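Local coordinates for protein SYE1 (Shewanella oneidensis, PDB 4AWT) that binds flavin mononucleotide and probably uses it to reduce carbon-carbon double bonds at the expense of NADH or NADPH, at residues Ile9-Ala13 against Leu14-Asn18; Gln47-Ala51 against Gly52-Ser56. The protein carries 1 engineered substitution. One frame throughout, in Å; residues are numbered along the deposited sequence.

Interaction 1. Residues Ile9-Ala13 against Leu14-Asn18; sequences ITLGA and LTLKN
Ile9 and Leu16 lie side by side on one face of a two-stranded antiparallel ribbon, with Ile9 CG2 packed 3.9 Å from Leu16 CB. Their backbones form a hydrogen-bonded pair: Leu16 N donates to Ile9 O over 2.8 Å, and the return bond from Ile9 N to Leu16 O is longer at 3.2 Å. Leu16 carries its CG beside its own backbone N (chi1 -52°). From there CD1 runs diagonally across the ribbon to Leu11 CB, 3.9 Å away, while staying in contact with Ile9 CG2. Leu14 extends the same face nearer the turn, its CB 3.3 Å from the carbonyl oxygen of Leu11. Leu11 and Leu14 are again a hydrogen-bonded pair, yet their methyls meet more slackly, Leu11 CD2 being 4.4 Å from Leu14 CD1. This is a tight beta hairpin closed by a type II' turn, with Gly12 at its second position, where a positive phi of 66° suits glycine. In the TIM barrel the hairpin lies across the N-terminal ends of the strands: Leu11 and Leu14 rest on Phe98, Leu16 on Ala96, and Ile9 and Leu16 on Met318. The reverse face is a different surface. Thr10 and Thr15, a non-hydrogen-bonded pair, are both exposed there, and Thr10 OG1 comes no nearer than 4.3 Å to Thr15 CG2. The methyl is more engaged: OG1 stands beside the backbone N (chi1 -63°), which turns Thr10 CG2 anti to it and within 3.6 Å of Leu14 O, the oxygen that also accepts the Leu11 N-H.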
loop_
_atom_site.group_PDB
_atom_site.type_symbol
_atom_site.label_atom_id
_atom_site.label_comp_id
_atom_site.label_asym_id
_atom_site.label_seq_id
_atom_site.Cartn_x
_atom_site.Cartn_y
_atom_site.Cartn_z
ATOM N N ILE A 9 10.501 17.618 4.359
ATOM C CA ILE A 9 10.702 16.645 5.422
ATOM C C ILE A 9 11.800 15.680 5.004
ATOM O O ILE A 9 11.899 15.292 3.843
ATOM C CB ILE A 9 9.390 15.891 5.743
ATOM C CG1 ILE A 9 9.586 15.025 6.988
ATOM C CG2 ILE A 9 8.846 15.133 4.570
ATOM C CD1 ILE A 9 8.237 14.448 7.497
ATOM N N THR A 10 12.597 15.250 5.976
ATOM C CA THR A 10 13.589 14.218 5.756
ATOM C C THR A 10 12.951 12.827 5.871
ATOM O O THR A 10 12.212 12.575 6.842
ATOM C CB THR A 10 14.722 14.336 6.781
ATOM O OG1 THR A 10 15.346 15.605 6.550
ATOM C CG2 THR A 10 15.731 13.210 6.621
ATOM N N LEU A 11 13.241 11.967 4.945
ATOM C CA LEU A 11 12.785 10.565 4.984
ATOM C C LEU A 11 14.028 9.689 4.806
ATOM O O LEU A 11 14.442 9.417 3.684
ATOM C CB LEU A 11 11.754 10.289 3.928
ATOM C CG LEU A 11 11.105 8.913 4.047
ATOM C CD1 LEU A 11 10.182 8.849 5.242
ATOM C CD2 LEU A 11 10.354 8.560 2.775
ATOM N N GLY A 12 14.629 9.291 5.907
ATOM C CA GLY A 12 15.856 8.523 5.805
ATOM C C GLY A 12 16.978 9.358 5.217
ATOM O O GLY A 12 17.303 10.417 5.746
ATOM N N ALA A 13 17.557 8.906 4.122
ATOM C CA ALA A 13 18.571 9.610 3.379
ATOM C C ALA A 13 18.003 10.621 2.415
ATOM O O ALA A 13 18.779 11.320 1.781
ATOM C CB ALA A 13 19.465 8.627 2.608
ATOM N N LEU A 14 16.718 10.742 2.248
ATOM C CA LEU A 14 16.042 11.614 1.307
ATOM C C LEU A 14 15.590 12.903 1.931
ATOM O O LEU A 14 15.222 12.874 3.120
ATOM C CB LEU A 14 14.800 10.905 0.748
ATOM C CG LEU A 14 15.051 9.521 0.149
ATOM C CD1 LEU A 14 13.674 8.860 -0.069
ATOM C CD2 LEU A 14 15.879 9.534 -1.112
ATOM N N THR A 15 15.520 13.996 1.176
ATOM C CA THR A 15 14.912 15.247 1.616
ATOM C C THR A 15 13.752 15.282 0.587
ATOM O O THR A 15 13.897 15.195 -0.655
ATOM C CB THR A 15 15.923 16.432 1.655
ATOM O OG1 THR A 15 16.503 16.658 0.408
ATOM C CG2 THR A 15 17.023 16.065 2.652
ATOM N N LEU A 16 12.548 15.369 1.152
ATOM C CA LEU A 16 11.347 15.474 0.352
ATOM C C LEU A 16 10.855 16.909 0.309
ATOM O O LEU A 16 11.022 17.672 1.245
ATOM C CB LEU A 16 10.247 14.590 0.925
ATOM C CG LEU A 16 10.637 13.120 1.179
ATOM C CD1 LEU A 16 9.394 12.363 1.662
ATOM C CD2 LEU A 16 11.257 12.453 -0.063
ATOM N N LYS A 17 10.193 17.264 -0.789
ATOM C CA LYS A 17 9.811 18.605 -1.089
ATOM C C LYS A 17 8.672 19.162 -0.240
ATOM O O LYS A 17 8.612 20.357 0.003
ATOM C CB LYS A 17 9.371 18.657 -2.568
ATOM C CG LYS A 17 10.641 18.556 -3.423
ATOM C CD LYS A 17 10.562 19.117 -4.778
ATOM C CE LYS A 17 11.835 18.809 -5.588
ATOM N NZ LYS A 17 11.550 18.961 -7.033
ATOM N N ASN A 18 7.752 18.298 0.168
ATOM C CA ASN A 18 6.581 18.695 0.900
ATOM C C ASN A 18 6.060 17.461 1.651
ATOM O O ASN A 18 6.666 16.387 1.576
ATOM C CB ASN A 18 5.537 19.354 0.004
ATOM C CG ASN A 18 5.061 18.411 -1.087
ATOM O OD1 ASN A 18 4.649 17.291 -0.791
ATOM N ND2 ASN A 18 5.083 18.867 -2.320
#

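Interaction 2. Residues Gln47-Ala51 against Gly52-Ser56; sequences QRASA and GLIVS
The carbonyl oxygen of Arg48 is met from two quarters: Ala51 N donates a hydrogen bond to it over 3.1 Å, and the terminal methyl of Ile54 comes up against it, with CD1 at 4.0 Å. The hydrogen bond closes a type I beta turn from Arg48 to Ala51, and the isoleucine reaches back from the strand to touch that turn. Ile54 CD1 also lies 4.0 Å from Ala49 CA and, less closely, 4.4 Å from Ala49 CB, so one methyl spans the first two residues of the turn. It gets there because CG1 stands beside the backbone N of Ile54 (chi1 -66°) and the chain then runs out extended (chi2 174°). Halfway along the same branch, CG1 passes 4.3 Å from Ala51 CB. That alanine methyl points back into the bend, 3.7 Å from Leu53 O, where the chain swings through Gly52 into the strand. The contact is largely apolar and mostly buried, though carbonyl oxygens border it. Arg48 itself sends its side chain elsewhere: NE, NH1 and NH2 are taken up by the backbone oxygens of Phe325, Tyr44 and Ile326, which fixes the guanidinium group and ties this loop to helix 323-327 and to the end of helix 39-46. Beyond the turn, Ile54 packs on Met22 and Ile97 of the neighbouring strands. Turn and isoleucine together shape the loop from helix 39-46 into strand 53-60, the returning half of a beta-alpha-beta unit of the TIM barrel.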
loop_
_atom_site.group_PDB
_atom_site.type_symbol
_atom_site.label_atom_id
_atom_site.label_comp_id
_atom_site.label_asym_id
_atom_site.label_seq_id
_atom_site.Cartn_x
_atom_site.Cartn_y
_atom_site.Cartn_z
ATOM N N GLN A 47 3.512 12.494 -13.978
ATOM C CA GLN A 47 2.561 13.605 -13.909
ATOM C C GLN A 47 2.261 14.036 -12.494
ATOM O O GLN A 47 1.800 15.159 -12.292
ATOM C CB GLN A 47 1.251 13.218 -14.576
ATOM C CG GLN A 47 1.273 13.177 -16.097
ATOM C CD GLN A 47 -0.034 12.752 -16.698
ATOM O OE1 GLN A 47 -0.230 12.973 -17.966
ATOM N NE2 GLN A 47 -0.910 12.214 -16.019
ATOM N N ARG A 48 2.450 13.143 -11.527
ATOM C CA ARG A 48 2.071 13.341 -10.127
ATOM C C ARG A 48 3.276 13.562 -9.221
ATOM O O ARG A 48 3.153 13.583 -8.005
ATOM C CB ARG A 48 1.184 12.159 -9.695
ATOM C CG ARG A 48 -0.169 12.253 -10.379
ATOM C CD ARG A 48 -0.966 10.949 -10.476
ATOM N NE ARG A 48 -2.240 11.180 -11.129
ATOM C CZ ARG A 48 -2.367 11.457 -12.410
ATOM N NH1 ARG A 48 -1.364 11.335 -13.227
ATOM N NH2 ARG A 48 -3.546 11.871 -12.887
ATOM N N ALA A 49 4.439 13.786 -9.824
ATOM C CA ALA A 49 5.711 13.848 -9.098
ATOM C C ALA A 49 5.941 15.164 -8.400
ATOM O O ALA A 49 7.034 15.340 -7.809
ATOM C CB ALA A 49 6.829 13.456 -10.049
ATOM N N SER A 50 4.967 16.068 -8.341
ATOM C CA SER A 50 5.037 17.185 -7.418
ATOM C C SER A 50 4.672 16.763 -5.997
ATOM O O SER A 50 4.861 17.547 -5.075
ATOM C CB SER A 50 4.200 18.371 -7.884
ATOM O OG SER A 50 2.842 18.062 -7.873
ATOM N N ALA A 51 4.150 15.537 -5.801
ATOM C CA ALA A 51 4.060 14.990 -4.468
ATOM C C ALA A 51 5.435 15.007 -3.811
ATOM O O ALA A 51 6.453 14.884 -4.470
ATOM C CB ALA A 51 3.563 13.553 -4.553
ATOM N N GLY A 52 5.443 15.043 -2.492
ATOM C CA GLY A 52 6.685 14.836 -1.767
ATOM C C GLY A 52 7.196 13.397 -1.879
ATOM O O GLY A 52 8.388 13.148 -1.977
ATOM N N LEU A 53 6.268 12.452 -1.834
ATOM C CA LEU A 53 6.562 11.028 -1.932
ATOM C C LEU A 53 5.454 10.374 -2.740
ATOM O O LEU A 53 4.291 10.621 -2.480
ATOM C CB LEU A 53 6.596 10.387 -0.532
ATOM C CG LEU A 53 6.749 8.880 -0.484
ATOM C CD1 LEU A 53 8.098 8.412 -0.972
ATOM C CD2 LEU A 53 6.521 8.407 0.968
ATOM N N ILE A 54 5.838 9.513 -3.683
ATOM C CA ILE A 54 4.922 8.597 -4.333
ATOM C C ILE A 54 5.144 7.203 -3.755
ATOM O O ILE A 54 6.292 6.754 -3.672
ATOM C CB ILE A 54 5.131 8.572 -5.846
ATOM C CG1 ILE A 54 4.755 9.941 -6.453
ATOM C CG2 ILE A 54 4.332 7.441 -6.488
ATOM C CD1 ILE A 54 5.075 10.062 -7.917
ATOM N N VAL A 55 4.064 6.525 -3.418
ATOM C CA VAL A 55 4.092 5.101 -3.120
ATOM C C VAL A 55 3.379 4.419 -4.265
ATOM O O VAL A 55 2.243 4.772 -4.588
ATOM C CB VAL A 55 3.468 4.759 -1.777
ATOM C CG1 VAL A 55 3.798 3.297 -1.453
ATOM C CG2 VAL A 55 3.946 5.662 -0.665
ATOM N N SER A 56 4.037 3.465 -4.910
ATOM C CA SER A 56 3.412 2.767 -6.007
ATOM C C SER A 56 2.156 2.046 -5.545
ATOM O O SER A 56 2.010 1.633 -4.406
ATOM C CB SER A 56 4.340 1.736 -6.643
ATOM O OG SER A 56 4.418 0.519 -5.908
#

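Overall arrangement
Interactions 1 and 2 follow one another along the chain, and their centres are about 13 Å apart. Asn18, which ends the hairpin region, joins them: its ND2 makes a probable hydrogen bond to Ser50 O at 3.1 Å, while OD1, hydrogen-bonded to Ile20 N, lies 2.9 Å from Gly52 N. The methyl CD2 of Leu16 packs 3.5 Å from Gly52 O. The hairpin thus rests against the loop that feeds strand 53-60 into the barrel. Interaction 1 lies away from the annotated sites, whereas the side chain of Ile54 in interaction 2 is about 11 Å from the bound flavin mononucleotide and about 8 Å from that of Pro24, which binds it.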